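Local coordinates for Lic12234 (Leptospira interrogans, PDB 4TZH), which is a leucine-rich repeat protein of unknown function and a possible virulence factor of this human pathogen, at residues G113-N118 and K127-L132. Residues are numbered along the deposited sequence; the frame is centred on the assembly and turned at random.
Sequences GILYLN and KEIGQL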
loop_
_atom_site.group_PDB
_atom_site.type_symbol
_atom_site.label_atom_id
_atom_site.label_comp_id
_atom_site.label_asym_id
_atom_site.label_seq_id
_atom_site.Cartn_x
_atom_site.Cartn_y
_atom_site.Cartn_z
ATOM N N GLY A 113 2.888 -6.695 -5.250
ATOM C CA GLY A 113 3.361 -6.449 -6.600
ATOM C C GLY A 113 3.222 -5.009 -7.026
ATOM O O GLY A 113 4.050 -4.526 -7.813
ATOM N N ILE A 114 2.185 -4.317 -6.531
ATOM C CA ILE A 114 1.943 -2.941 -6.968
ATOM C C ILE A 114 1.703 -2.098 -5.747
ATOM O O ILE A 114 0.858 -2.437 -4.909
ATOM C CB ILE A 114 0.709 -2.915 -7.915
ATOM C CG1 ILE A 114 1.006 -3.755 -9.206
ATOM C CG2 ILE A 114 0.391 -1.461 -8.297
ATOM C CD1 ILE A 114 -0.118 -4.090 -10.133
ATOM N N LEU A 115 2.508 -1.026 -5.589
ATOM C CA LEU A 115 2.418 -0.156 -4.425
ATOM C C LEU A 115 2.301 1.290 -4.904
ATOM O O LEU A 115 3.239 1.782 -5.537
ATOM C CB LEU A 115 3.648 -0.352 -3.537
ATOM C CG LEU A 115 3.765 0.526 -2.306
ATOM C CD1 LEU A 115 2.495 0.496 -1.436
ATOM C CD2 LEU A 115 4.946 0.119 -1.462
ATOM N N TYR A 116 1.171 1.921 -4.635
ATOM C CA TYR A 116 0.967 3.312 -5.037
ATOM C C TYR A 116 1.038 4.202 -3.824
ATOM O O TYR A 116 0.238 4.052 -2.885
ATOM C CB TYR A 116 -0.423 3.483 -5.659
ATOM C CG TYR A 116 -0.504 3.113 -7.114
ATOM C CD1 TYR A 116 -0.092 4.004 -8.105
ATOM C CD2 TYR A 116 -0.993 1.880 -7.509
ATOM C CE1 TYR A 116 -0.170 3.668 -9.458
ATOM C CE2 TYR A 116 -1.127 1.557 -8.866
ATOM C CZ TYR A 116 -0.667 2.432 -9.824
ATOM O OH TYR A 116 -0.823 2.110 -11.151
ATOM N N LEU A 117 2.002 5.100 -3.811
ATOM C CA LEU A 117 2.236 6.007 -2.685
ATOM C C LEU A 117 2.185 7.443 -3.172
ATOM O O LEU A 117 2.633 8.323 -2.409
ATOM C CB LEU A 117 3.582 5.704 -2.025
ATOM C CG LEU A 117 3.608 4.434 -1.193
ATOM C CD1 LEU A 117 5.025 3.957 -0.973
ATOM C CD2 LEU A 117 2.910 4.669 0.180
ATOM N N ASN A 118 1.605 7.692 -4.354
ATOM C CA ASN A 118 1.543 9.057 -4.909
ATOM C C ASN A 118 0.860 10.000 -3.926
ATOM O O ASN A 118 -0.040 9.590 -3.203
ATOM C CB ASN A 118 0.708 9.107 -6.183
ATOM C CG ASN A 118 0.906 7.955 -7.126
ATOM O OD1 ASN A 118 0.808 6.774 -6.741
ATOM N ND2 ASN A 118 0.999 8.293 -8.406
ATOM N N LYS A 127 14.764 1.098 4.812
ATOM C CA LYS A 127 15.645 0.104 4.190
ATOM C C LYS A 127 14.906 -1.207 3.887
ATOM O O LYS A 127 15.221 -1.879 2.902
ATOM C CB LYS A 127 16.890 -0.154 5.068
ATOM C CG LYS A 127 16.586 -0.682 6.466
ATOM C CD LYS A 127 17.834 -0.644 7.361
ATOM C CE LYS A 127 17.506 -1.165 8.746
ATOM N NZ LYS A 127 18.545 -0.789 9.745
ATOM N N GLU A 128 13.886 -1.531 4.702
ATOM C CA GLU A 128 13.093 -2.747 4.574
ATOM C C GLU A 128 12.272 -2.781 3.290
ATOM O O GLU A 128 11.723 -3.829 2.957
ATOM C CB GLU A 128 12.209 -2.988 5.815
ATOM C CG GLU A 128 13.009 -3.255 7.087
ATOM C CD GLU A 128 13.539 -2.037 7.821
ATOM O OE1 GLU A 128 13.209 -0.898 7.420
ATOM O OE2 GLU A 128 14.261 -2.225 8.829
ATOM N N ILE A 129 12.189 -1.655 2.547
ATOM C CA ILE A 129 11.504 -1.642 1.252
ATOM C C ILE A 129 12.144 -2.663 0.283
ATOM O O ILE A 129 11.447 -3.239 -0.546
ATOM C CB ILE A 129 11.456 -0.209 0.640
ATOM C CG1 ILE A 129 10.397 -0.111 -0.488
ATOM C CG2 ILE A 129 12.826 0.243 0.109
ATOM C CD1 ILE A 129 9.031 0.097 -0.026
ATOM N N GLY A 130 13.450 -2.908 0.439
ATOM C CA GLY A 130 14.178 -3.846 -0.403
ATOM C C GLY A 130 13.792 -5.291 -0.195
ATOM O O GLY A 130 14.246 -6.158 -0.945
ATOM N N GLN A 131 12.927 -5.567 0.810
ATOM C CA GLN A 131 12.459 -6.918 1.079
ATOM C C GLN A 131 11.273 -7.304 0.193
ATOM O O GLN A 131 10.858 -8.471 0.206
ATOM C CB GLN A 131 12.044 -7.070 2.551
ATOM C CG GLN A 131 13.203 -6.933 3.540
ATOM C CD GLN A 131 12.764 -6.783 4.975
ATOM O OE1 GLN A 131 11.594 -6.981 5.343
ATOM N NE2 GLN A 131 13.710 -6.425 5.833
ATOM N N LEU A 132 10.704 -6.334 -0.556
ATOM C CA LEU A 132 9.520 -6.589 -1.393
ATOM C C LEU A 132 9.912 -7.239 -2.699
ATOM O O LEU A 132 9.867 -6.635 -3.762
ATOM C CB LEU A 132 8.736 -5.294 -1.605
ATOM C CG LEU A 132 8.195 -4.696 -0.305
ATOM C CD1 LEU A 132 7.545 -3.364 -0.586
ATOM C CD2 LEU A 132 7.171 -5.645 0.363
#
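Leu115 sends one methyl, CD2, into the interior of the solenoid, where it meets the side-chain ends of Ile129 and Leu132 from the far wall. Leu115 CD2 lies 4.3 Å from Ile129 CD1 and 4.4 Å from Leu132 CD1, a loose van der Waals meeting of methyl ends that buries just 66 Å² between the segments. All three side chains are buried, and the contact is purely apolar. In Leu115 the CG stands anti to the backbone N (chi1 177°), which carries the branch away from the strand and into the interior. Ile129 reaches back with its longer arm, CG1 to CD1, while Leu132 offers CD1 of its fork.

Behind these two residues the backbone of 127-131 makes a short 3-10 turn. Gly130 N donates a hydrogen bond to Lys127 O, Gln131 N to Glu128 O (3.0 Å) and Leu132 N to Ile129 O. The three-residue step of that spiral brings Ile129 and Leu132 onto the same inward side, whereas Lys127 and Gln131 lie on the exposed outside. On the strand side, alternation turns Leu115 and Leu117 inward and Ile114 and Tyr116 outward, where the Tyr116 ring meets that of Phe93 nearly parallel.

This is the cross-section of a leucine-rich repeat coil: strand on one wall, 3-10 turn on the other, leucines and isoleucine filling the middle. The next coil continues the core, with Leu115 touching Leu138 and Ile129 touching Leu152, and strand 114-116 runs parallel between strands 91-93 and 137-139.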